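Long-range contacts in fiber protein 2 (Fowl adenovirus 1, PDB 2VTW), which probably forms, as a homotrimer, the short spikes at the capsid vertices and attaches the virion to a host receptor through this C-terminal head domain: residues R60-Y71 and A176-N184; N143-T154 and N165-A176. All coordinates share one frame; numbering follows the deposited sequence.

Contact 1 (R60-Y71 and A176-N184); sequences RPTGAVNENARY and AGLFNPTVN
Arg-60 reaches along the loop Ala-176 to Asn-184 and ends among its backbone carbonyls. Its CB sits near Phe-179 O and Pro-181 CB. CG passes the same Phe-179 oxygen. Arg-60 CD lies 3.3 Å from Leu-178 O and also touches Phe-179 CA. The bend at chi3 (-76°) then brings one face of the guanidinium against Pro-181 CA. Arg-60 NH1 donates to Leu-178 O at 3.1 Å, meeting this carbonyl from above its plane. Arg-60 NH1 and Arg-60 NH2 together grip Val-183 O end-on, at 3.0 and 3.2 Å, with the oxygen in the guanidinium plane. These bonds fix the rotation of the group across two successive type I turns, Gly-177 to Asn-180 and Asn-180 to Val-183.

The short helix 64-67 meets the same loop. Glu-67 CG packs on Pro-181 CD at 3.6 Å, and Glu-67 CA makes a CA-H...O contact with Phe-179 O. Ala-69 O lies at the edge of the Phe-179 ring, 3.3 Å from Phe-179 CD2. One water takes hydrogen bonds from Gly-177 N and Phe-179 N and gives them to Glu-67 O and Ala-69 O.

Phe-179 also meets Phe-29 of strand 28-40 edge-to-face and touches Phe-72 of strand 71-76. The loop between strands 163-173 and 185-197 is thus packed against helix 64-67 beside these strands of the head.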
loop_
_atom_site.group_PDB
_atom_site.type_symbol
_atom_site.label_atom_id
_atom_site.label_comp_id
_atom_site.label_asym_id
_atom_site.label_seq_id
_atom_site.Cartn_x
_atom_site.Cartn_y
_atom_site.Cartn_z
ATOM N N ARG A 60 20.955 1.550 -26.981
ATOM C CA ARG A 60 21.536 0.902 -25.819
ATOM C C ARG A 60 23.018 0.691 -26.065
ATOM O O ARG A 60 23.410 -0.245 -26.766
ATOM C CB ARG A 60 20.799 -0.403 -25.487
ATOM C CG ARG A 60 19.391 -0.135 -24.929
ATOM C CD ARG A 60 18.606 -1.393 -24.739
ATOM N NE ARG A 60 18.105 -1.937 -25.994
ATOM C CZ ARG A 60 17.570 -3.148 -26.126
ATOM N NH1 ARG A 60 17.448 -3.944 -25.070
ATOM N NH2 ARG A 60 17.156 -3.565 -27.319
ATOM N N PRO A 61 23.852 1.596 -25.523
ATOM C CA PRO A 61 25.291 1.353 -25.563
ATOM C C PRO A 61 25.654 -0.069 -25.159
ATOM O O PRO A 61 25.107 -0.597 -24.188
ATOM C CB PRO A 61 25.864 2.339 -24.525
ATOM C CG PRO A 61 24.716 3.138 -24.013
ATOM C CD PRO A 61 23.535 2.889 -24.889
ATOM N N THR A 62 26.583 -0.662 -25.900
ATOM C CA THR A 62 27.196 -1.922 -25.511
ATOM C C THR A 62 28.175 -1.659 -24.366
ATOM O O THR A 62 28.412 -0.498 -23.992
ATOM C CB THR A 62 27.962 -2.580 -26.697
ATOM O OG1 THR A 62 29.159 -1.828 -26.979
ATOM C CG2 THR A 62 27.080 -2.652 -27.955
ATOM N N GLY A 63 28.752 -2.736 -23.832
ATOM C CA GLY A 63 29.650 -2.668 -22.683
ATOM C C GLY A 63 28.973 -3.324 -21.490
ATOM O O GLY A 63 27.772 -3.124 -21.265
ATOM N N ALA A 64 29.737 -4.109 -20.729
ATOM C CA ALA A 64 29.207 -4.823 -19.569
ATOM C C ALA A 64 28.476 -3.875 -18.613
ATOM O O ALA A 64 27.314 -4.094 -18.286
ATOM C CB ALA A 64 30.326 -5.554 -18.834
ATOM N N VAL A 65 29.149 -2.808 -18.194
ATOM C CA VAL A 65 28.561 -1.861 -17.233
ATOM C C VAL A 65 27.226 -1.261 -17.711
ATOM O O VAL A 65 26.354 -0.990 -16.887
ATOM C CB VAL A 65 29.558 -0.719 -16.831
ATOM C CG1 VAL A 65 29.742 0.300 -17.979
ATOM C CG2 VAL A 65 29.092 -0.028 -15.534
ATOM N N ASN A 66 27.055 -1.080 -19.021
ATOM C CA ASN A 66 25.818 -0.509 -19.568
ATOM C C ASN A 66 24.681 -1.513 -19.782
ATOM O O ASN A 66 23.509 -1.193 -19.545
ATOM C CB ASN A 66 26.102 0.190 -20.893
ATOM C CG ASN A 66 26.968 1.404 -20.723
ATOM O OD1 ASN A 66 26.511 2.448 -20.246
ATOM N ND2 ASN A 66 28.236 1.278 -21.104
ATOM N N GLU A 67 25.043 -2.708 -20.255
ATOM C CA GLU A 67 24.080 -3.769 -20.584
ATOM C C GLU A 67 23.542 -4.493 -19.352
ATOM O O GLU A 67 22.452 -5.055 -19.390
ATOM C CB GLU A 67 24.733 -4.819 -21.492
ATOM C CG GLU A 67 25.207 -4.319 -22.847
ATOM C CD GLU A 67 26.184 -5.291 -23.531
ATOM O OE1 GLU A 67 26.141 -6.516 -23.237
ATOM O OE2 GLU A 67 27.005 -4.825 -24.355
ATOM N N ASN A 68 24.322 -4.497 -18.277
ATOM C CA ASN A 68 23.985 -5.233 -17.059
ATOM C C ASN A 68 23.274 -4.400 -15.982
ATOM O O ASN A 68 23.122 -4.866 -14.851
ATOM C CB ASN A 68 25.256 -5.838 -16.442
ATOM C CG ASN A 68 25.897 -6.906 -17.327
ATOM O OD1 ASN A 68 25.334 -7.311 -18.351
ATOM N ND2 ASN A 68 27.091 -7.367 -16.927
ATOM N N ALA A 69 22.863 -3.180 -16.331
ATOM C CA ALA A 69 22.133 -2.307 -15.411
ATOM C C ALA A 69 20.752 -2.930 -15.174
ATOM O O ALA A 69 20.096 -3.336 -16.129
ATOM C CB ALA A 69 22.010 -0.897 -15.988
ATOM N N ARG A 70 20.349 -3.046 -13.905
ATOM C CA ARG A 70 19.028 -3.585 -13.552
ATOM C C ARG A 70 18.016 -2.522 -13.054
ATOM O O ARG A 70 16.801 -2.774 -13.065
ATOM C CB ARG A 70 19.193 -4.705 -12.521
ATOM C CG ARG A 70 19.864 -5.948 -13.106
ATOM C CD ARG A 70 19.970 -7.098 -12.135
ATOM N NE ARG A 70 20.859 -6.855 -10.993
ATOM C CZ ARG A 70 20.478 -6.657 -9.722
ATOM N NH1 ARG A 70 19.192 -6.643 -9.352
ATOM N NH2 ARG A 70 21.404 -6.465 -8.787
ATOM N N TYR A 71 18.502 -1.349 -12.631
ATOM C CA TYR A 71 17.624 -0.307 -12.051
ATOM C C TYR A 71 17.343 0.798 -13.037
ATOM O O TYR A 71 18.153 1.082 -13.898
ATOM C CB TYR A 71 18.228 0.324 -10.804
ATOM C CG TYR A 71 18.421 -0.571 -9.608
ATOM C CD1 TYR A 71 18.281 -1.970 -9.676
ATOM C CD2 TYR A 71 18.796 -0.027 -8.406
ATOM C CE1 TYR A 71 18.485 -2.759 -8.555
ATOM C CE2 TYR A 71 19.027 -0.809 -7.306
ATOM C CZ TYR A 71 18.853 -2.161 -7.377
ATOM O OH TYR A 71 19.078 -2.904 -6.249
ATOM N N ALA A 176 19.019 -8.808 -15.392
ATOM C CA ALA A 176 19.488 -7.909 -16.457
ATOM C C ALA A 176 18.810 -8.253 -17.793
ATOM O O ALA A 176 18.464 -9.408 -18.051
ATOM C CB ALA A 176 21.030 -7.967 -16.564
ATOM N N GLY A 177 18.567 -7.249 -18.626
ATOM C CA GLY A 177 18.050 -7.520 -19.961
ATOM C C GLY A 177 17.464 -6.338 -20.716
ATOM O O GLY A 177 17.608 -6.247 -21.944
ATOM N N LEU A 178 16.785 -5.448 -19.991
ATOM C CA LEU A 178 16.154 -4.278 -20.590
ATOM C C LEU A 178 17.155 -3.396 -21.346
ATOM O O LEU A 178 16.773 -2.735 -22.300
ATOM C CB LEU A 178 15.439 -3.449 -19.511
ATOM C CG LEU A 178 14.579 -2.246 -19.936
ATOM C CD1 LEU A 178 13.502 -2.612 -20.948
ATOM C CD2 LEU A 178 13.952 -1.574 -18.709
ATOM N N PHE A 179 18.415 -3.403 -20.909
ATOM C CA PHE A 179 19.453 -2.510 -21.441
ATOM C C PHE A 179 20.557 -3.231 -22.228
ATOM O O PHE A 179 21.565 -2.629 -22.587
ATOM C CB PHE A 179 20.024 -1.676 -20.280
ATOM C CG PHE A 179 18.956 -0.923 -19.539
ATOM C CD1 PHE A 179 18.225 0.068 -20.194
ATOM C CD2 PHE A 179 18.622 -1.255 -18.229
ATOM C CE1 PHE A 179 17.220 0.733 -19.556
ATOM C CE2 PHE A 179 17.614 -0.586 -17.577
ATOM C CZ PHE A 179 16.904 0.405 -18.240
ATOM N N ASN A 180 20.346 -4.520 -22.487
ATOM C CA ASN A 180 21.225 -5.317 -23.329
ATOM C C ASN A 180 20.665 -5.287 -24.753
ATOM O O ASN A 180 19.552 -5.766 -24.988
ATOM C CB ASN A 180 21.338 -6.748 -22.792
ATOM C CG ASN A 180 22.241 -7.625 -23.637
ATOM O OD1 ASN A 180 22.058 -7.722 -24.840
ATOM N ND2 ASN A 180 23.215 -8.280 -23.003
ATOM N N PRO A 181 21.440 -4.719 -25.711
ATOM C CA PRO A 181 20.937 -4.479 -27.082
ATOM C C PRO A 181 20.598 -5.745 -27.890
ATOM O O PRO A 181 19.913 -5.647 -28.921
ATOM C CB PRO A 181 22.068 -3.682 -27.757
ATOM C CG PRO A 181 23.308 -3.980 -26.958
ATOM C CD PRO A 181 22.846 -4.285 -25.543
ATOM N N THR A 182 21.040 -6.911 -27.431
ATOM C CA THR A 182 20.709 -8.166 -28.121
ATOM C C THR A 182 19.363 -8.746 -27.662
ATOM O O THR A 182 18.815 -9.629 -28.327
ATOM C CB THR A 182 21.838 -9.202 -27.975
ATOM O OG1 THR A 182 21.921 -9.660 -26.621
ATOM C CG2 THR A 182 23.178 -8.577 -28.374
ATOM N N VAL A 183 18.822 -8.219 -26.553
ATOM C CA VAL A 183 17.526 -8.653 -26.001
ATOM C C VAL A 183 16.415 -7.737 -26.465
ATOM O O VAL A 183 16.539 -6.528 -26.369
ATOM C CB VAL A 183 17.540 -8.639 -24.468
ATOM C CG1 VAL A 183 16.131 -8.902 -23.907
ATOM C CG2 VAL A 183 18.542 -9.654 -23.948
ATOM N N ASN A 184 15.320 -8.314 -26.946
ATOM C CA ASN A 184 14.235 -7.528 -27.521
ATOM C C ASN A 184 12.867 -7.886 -26.969
ATOM O O ASN A 184 12.666 -8.980 -26.439
ATOM C CB ASN A 184 14.241 -7.706 -29.041
ATOM C CG ASN A 184 15.372 -6.929 -29.708
ATOM O OD1 ASN A 184 16.329 -7.515 -30.233
ATOM N ND2 ASN A 184 15.272 -5.589 -29.673
HETATM O O HOH W 1 19.027 -2.501 -29.627
HETATM O O HOH W 2 22.783 -0.121 -22.794
HETATM O O HOH W 3 19.952 -4.841 -18.535
#

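Contact 2 (N143-T154 and N165-A176)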
loop_
_atom_site.group_PDB
_atom_site.type_symbol
_atom_site.label_atom_id
_atom_site.label_comp_id
_atom_site.label_asym_id
_atom_site.label_seq_id
_atom_site.Cartn_x
_atom_site.Cartn_y
_atom_site.Cartn_z
ATOM N N ASN A 143 13.157 -10.595 -20.367
ATOM C CA ASN A 143 12.739 -11.178 -19.080
ATOM C C ASN A 143 13.512 -10.526 -17.936
ATOM O O ASN A 143 14.615 -10.941 -17.574
ATOM C CB ASN A 143 12.919 -12.717 -19.056
ATOM C CG ASN A 143 12.238 -13.384 -17.846
ATOM O OD1 ASN A 143 12.072 -12.782 -16.776
ATOM N ND2 ASN A 143 11.837 -14.632 -18.022
ATOM N N THR A 144 12.908 -9.491 -17.364
ATOM C CA THR A 144 13.473 -8.775 -16.206
ATOM C C THR A 144 13.294 -9.508 -14.869
ATOM O O THR A 144 13.890 -9.117 -13.851
ATOM C CB THR A 144 12.773 -7.398 -16.037
ATOM O OG1 THR A 144 11.366 -7.598 -15.840
ATOM C CG2 THR A 144 12.996 -6.500 -17.285
ATOM N N GLY A 145 12.475 -10.555 -14.860
ATOM C CA GLY A 145 12.001 -11.126 -13.595
ATOM C C GLY A 145 11.033 -10.153 -12.901
ATOM O O GLY A 145 10.459 -9.270 -13.535
ATOM N N SER A 146 10.833 -10.341 -11.598
ATOM C CA SER A 146 10.054 -9.394 -10.786
ATOM C C SER A 146 10.844 -8.086 -10.596
ATOM O O SER A 146 12.060 -8.062 -10.691
ATOM C CB SER A 146 9.678 -9.994 -9.417
ATOM O OG SER A 146 8.597 -10.904 -9.563
ATOM N N ILE A 147 10.110 -7.016 -10.317
ATOM C CA ILE A 147 10.657 -5.664 -10.193
ATOM C C ILE A 147 10.117 -5.088 -8.880
ATOM O O ILE A 147 8.919 -5.002 -8.686
ATOM C CB ILE A 147 10.203 -4.744 -11.386
ATOM C CG1 ILE A 147 10.746 -5.252 -12.726
ATOM C CG2 ILE A 147 10.646 -3.319 -11.159
ATOM C CD1 ILE A 147 10.173 -4.510 -13.962
ATOM N N ASP A 148 11.011 -4.738 -7.969
ATOM C CA ASP A 148 10.633 -3.984 -6.790
ATOM C C ASP A 148 10.759 -2.514 -7.145
ATOM O O ASP A 148 11.657 -2.138 -7.917
ATOM C CB ASP A 148 11.576 -4.287 -5.650
ATOM C CG ASP A 148 11.438 -5.713 -5.138
ATOM O OD1 ASP A 148 10.318 -6.263 -5.206
ATOM O OD2 ASP A 148 12.452 -6.234 -4.644
ATOM N N VAL A 149 9.863 -1.691 -6.599
ATOM C CA VAL A 149 9.938 -0.247 -6.773
ATOM C C VAL A 149 10.136 0.463 -5.426
ATOM O O VAL A 149 9.299 0.327 -4.514
ATOM C CB VAL A 149 8.664 0.283 -7.460
ATOM C CG1 VAL A 149 8.860 1.746 -7.871
ATOM C CG2 VAL A 149 8.298 -0.591 -8.688
ATOM N N ARG A 150 11.248 1.187 -5.299
ATOM C CA ARG A 150 11.477 2.115 -4.184
ATOM C C ARG A 150 10.866 3.480 -4.493
ATOM O O ARG A 150 11.073 4.026 -5.565
ATOM C CB ARG A 150 12.961 2.260 -3.904
ATOM C CG ARG A 150 13.295 3.096 -2.647
ATOM C CD ARG A 150 13.026 2.337 -1.399
ATOM N NE ARG A 150 13.910 1.189 -1.258
ATOM C CZ ARG A 150 13.914 0.354 -0.226
ATOM N NH1 ARG A 150 13.060 0.501 0.765
ATOM N NH2 ARG A 150 14.795 -0.642 -0.191
ATOM N N MET A 151 10.101 4.033 -3.550
ATOM C CA MET A 151 9.421 5.300 -3.768
ATOM C C MET A 151 9.841 6.324 -2.689
ATOM O O MET A 151 9.734 6.056 -1.481
ATOM C CB MET A 151 7.925 5.085 -3.804
ATOM C CG MET A 151 7.476 4.003 -4.810
ATOM S SD MET A 151 5.843 3.387 -4.411
ATOM C CE MET A 151 5.896 1.783 -5.179
ATOM N N GLN A 152 10.348 7.479 -3.148
ATOM C CA GLN A 152 10.996 8.442 -2.282
ATOM C C GLN A 152 10.698 9.870 -2.748
ATOM O O GLN A 152 11.133 10.294 -3.832
ATOM C CB GLN A 152 12.498 8.198 -2.255
ATOM C CG GLN A 152 13.306 9.118 -1.311
ATOM C CD GLN A 152 14.775 9.107 -1.673
ATOM O OE1 GLN A 152 15.489 8.141 -1.407
ATOM N NE2 GLN A 152 15.232 10.175 -2.320
ATOM N N VAL A 153 9.937 10.606 -1.942
ATOM C CA VAL A 153 9.808 12.053 -2.169
ATOM C C VAL A 153 11.187 12.689 -1.905
ATOM O O VAL A 153 11.812 12.455 -0.869
ATOM C CB VAL A 153 8.751 12.664 -1.286
ATOM C CG1 VAL A 153 8.806 14.197 -1.345
ATOM C CG2 VAL A 153 7.389 12.151 -1.700
ATOM N N THR A 154 11.660 13.474 -2.861
ATOM C CA THR A 154 13.056 13.909 -2.899
ATOM C C THR A 154 13.138 15.382 -3.304
ATOM O O THR A 154 12.423 15.807 -4.208
ATOM C CB THR A 154 13.840 13.106 -3.983
ATOM O OG1 THR A 154 13.638 11.687 -3.803
ATOM C CG2 THR A 154 15.288 13.435 -3.923
ATOM N N ASN A 165 10.298 19.641 -4.650
ATOM C CA ASN A 165 9.984 18.292 -4.141
ATOM C C ASN A 165 9.187 17.479 -5.168
ATOM O O ASN A 165 8.076 17.834 -5.544
ATOM C CB ASN A 165 9.246 18.377 -2.818
ATOM C CG ASN A 165 10.073 19.032 -1.716
ATOM O OD1 ASN A 165 11.282 18.810 -1.566
ATOM N ND2 ASN A 165 9.414 19.857 -0.944
ATOM N N LEU A 166 9.817 16.404 -5.637
ATOM C CA LEU A 166 9.252 15.449 -6.589
ATOM C C LEU A 166 9.273 14.033 -5.979
ATOM O O LEU A 166 9.943 13.818 -4.970
ATOM C CB LEU A 166 10.075 15.440 -7.882
ATOM C CG LEU A 166 9.817 16.564 -8.927
ATOM C CD1 LEU A 166 10.186 17.951 -8.378
ATOM C CD2 LEU A 166 10.582 16.229 -10.213
ATOM N N ILE A 167 8.575 13.089 -6.623
ATOM C CA ILE A 167 8.633 11.665 -6.256
ATOM C C ILE A 167 9.530 10.861 -7.219
ATOM O O ILE A 167 9.238 10.782 -8.391
ATOM C CB ILE A 167 7.202 10.993 -6.218
ATOM C CG1 ILE A 167 6.170 11.912 -5.555
ATOM C CG2 ILE A 167 7.303 9.587 -5.513
ATOM C CD1 ILE A 167 4.717 11.568 -5.814
ATOM N N ALA A 168 10.601 10.267 -6.705
ATOM C CA ALA A 168 11.442 9.350 -7.463
ATOM C C ALA A 168 10.929 7.909 -7.280
ATOM O O ALA A 168 10.709 7.464 -6.142
ATOM C CB ALA A 168 12.894 9.449 -7.022
ATOM N N PHE A 169 10.704 7.224 -8.402
ATOM C CA PHE A 169 10.352 5.799 -8.444
ATOM C C PHE A 169 11.517 5.079 -9.074
ATOM O O PHE A 169 11.795 5.305 -10.245
ATOM C CB PHE A 169 9.140 5.549 -9.325
ATOM C CG PHE A 169 7.839 6.045 -8.769
ATOM C CD1 PHE A 169 6.897 5.164 -8.291
ATOM C CD2 PHE A 169 7.529 7.392 -8.790
ATOM C CE1 PHE A 169 5.688 5.605 -7.807
ATOM C CE2 PHE A 169 6.299 7.853 -8.292
ATOM C CZ PHE A 169 5.387 6.974 -7.796
ATOM N N THR A 170 12.224 4.241 -8.324
ATOM C CA THR A 170 13.301 3.443 -8.910
ATOM C C THR A 170 12.860 1.987 -9.017
ATOM O O THR A 170 12.555 1.331 -8.005
ATOM C CB THR A 170 14.653 3.603 -8.204
ATOM O OG1 THR A 170 15.070 4.982 -8.225
ATOM C CG2 THR A 170 15.728 2.768 -8.893
ATOM N N PHE A 171 12.819 1.514 -10.260
ATOM C CA PHE A 171 12.400 0.160 -10.611
ATOM C C PHE A 171 13.609 -0.734 -10.572
ATOM O O PHE A 171 14.568 -0.505 -11.295
ATOM C CB PHE A 171 11.757 0.159 -11.991
ATOM C CG PHE A 171 10.485 0.961 -12.051
ATOM C CD1 PHE A 171 9.259 0.334 -12.074
ATOM C CD2 PHE A 171 10.514 2.352 -12.078
ATOM C CE1 PHE A 171 8.073 1.062 -12.109
ATOM C CE2 PHE A 171 9.330 3.101 -12.114
ATOM C CZ PHE A 171 8.117 2.467 -12.140
ATOM N N GLN A 172 13.566 -1.750 -9.718
ATOM C CA GLN A 172 14.705 -2.599 -9.470
ATOM C C GLN A 172 14.419 -4.011 -10.005
ATOM O O GLN A 172 13.754 -4.823 -9.331
ATOM C CB GLN A 172 15.010 -2.609 -7.981
ATOM C CG GLN A 172 15.008 -1.182 -7.376
ATOM C CD GLN A 172 15.434 -1.124 -5.935
ATOM O OE1 GLN A 172 15.871 -0.072 -5.452
ATOM N NE2 GLN A 172 15.337 -2.253 -5.227
ATOM N N CYS A 173 14.904 -4.269 -11.227
ATOM C CA CYS A 173 14.721 -5.564 -11.917
ATOM C C CYS A 173 15.546 -6.668 -11.281
ATOM O O CYS A 173 16.720 -6.458 -10.923
ATOM C CB CYS A 173 15.119 -5.463 -13.389
ATOM S SG CYS A 173 14.103 -4.390 -14.398
ATOM N N ALA A 174 14.948 -7.852 -11.147
ATOM C CA ALA A 174 15.668 -9.014 -10.576
ATOM C C ALA A 174 16.775 -9.503 -11.514
ATOM O O ALA A 174 17.821 -9.977 -11.038
ATOM C CB ALA A 174 14.699 -10.152 -10.246
ATOM N N SER A 175 16.534 -9.364 -12.827
ATOM C CA SER A 175 17.440 -9.834 -13.895
ATOM C C SER A 175 17.789 -8.743 -14.889
ATOM O O SER A 175 16.950 -7.904 -15.231
ATOM C CB SER A 175 16.791 -10.976 -14.699
ATOM O OG SER A 175 16.625 -12.121 -13.887
ATOM N N ALA A 176 19.019 -8.808 -15.392
ATOM C CA ALA A 176 19.488 -7.909 -16.457
ATOM C C ALA A 176 18.810 -8.253 -17.793
ATOM O O ALA A 176 18.464 -9.408 -18.051
ATOM C CB ALA A 176 21.030 -7.967 -16.564
HETATM O O HOH W 4 14.271 -13.923 -14.791
HETATM O O HOH W 5 15.288 -5.316 -5.581
HETATM O O HOH W 6 16.361 1.190 -3.041
HETATM O O HOH W 7 16.270 -1.901 -2.406
#
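Strands 147-157 and 163-173 form an antiparallel beta hairpin in the sheet of the fibre head. Paired backbone bonds join Asp-148 with Gln-172, Arg-150 with Thr-170, Gln-152 with Ala-168 and Thr-154 with Leu-166. Beyond the strand ends, Ala-174 N still donates to Ser-146 O at 2.9 Å and Ser-175 N to Thr-144 O.

Ile-147, Val-149, Met-151, Phe-169 and Phe-171 line the apolar face. Val-149 CG1, anti to the backbone N (chi1 -170°), stands 4.2 Å from the Phe-171 ring centroid, 5° off the ring normal, a CH-pi contact. The same methyl lies at the edge of the Phe-169 ring. Ile-147 CG2 reaches the edge of the Phe-171 ring and packs on Phe-171 CB at 3.7 Å. Met-151 makes an oblique Met-aromatic contact with Phe-169, its SD 5.0 Å from the ring centroid.

Neither strand is at an edge: 129-140 flanks 147-157, and 71-76 flanks 163-173. Ile-189 and Val-192 of strand 185-197 pack on the apolar face, and Phe-72 stacks on Phe-171.

On the other face, Gln-172 extends between Asp-148 and Arg-150. One water links Gln-172 NE2 to Asp-148 OD2. A second lies 2.8 Å from Gln-172 OE1 and 3.0 Å from Arg-150 NE. A third accepts from Gln-172 NE2 and Arg-150 NH2. Asp-148 OD1 is hydrogen-bonded to Ser-133 OG, and Arg-150 NH1 to Gly-129 O. Arg-150 also packs on Tyr-134 of a neighbouring subunit.

Overall arrangement
After strands 4-23, 28-40 and 43-53 the chain reaches 60-71, with helix 64-67, and enters strand 71-76. It passes strand 129-140 before running into 143-154. The strands run on past both segments, and the hairpin's connection brings the chain back as 165-176, where contact 2 closes a small loop. The chain continues into 176-184, where contact 1 closes a loop of 104 intervening residues. Contact 2 is nested inside that loop, and Ala-176 belongs to both. Arg-70 NH1 probably hydrogen-bonds to Cys-173 O, and Tyr-71 packs on Gln-172. Contact 2 joins strands within the sheet; contact 1 joins helix 64-67 and its flanking loops to the loop between strands 163-173 and 185-197.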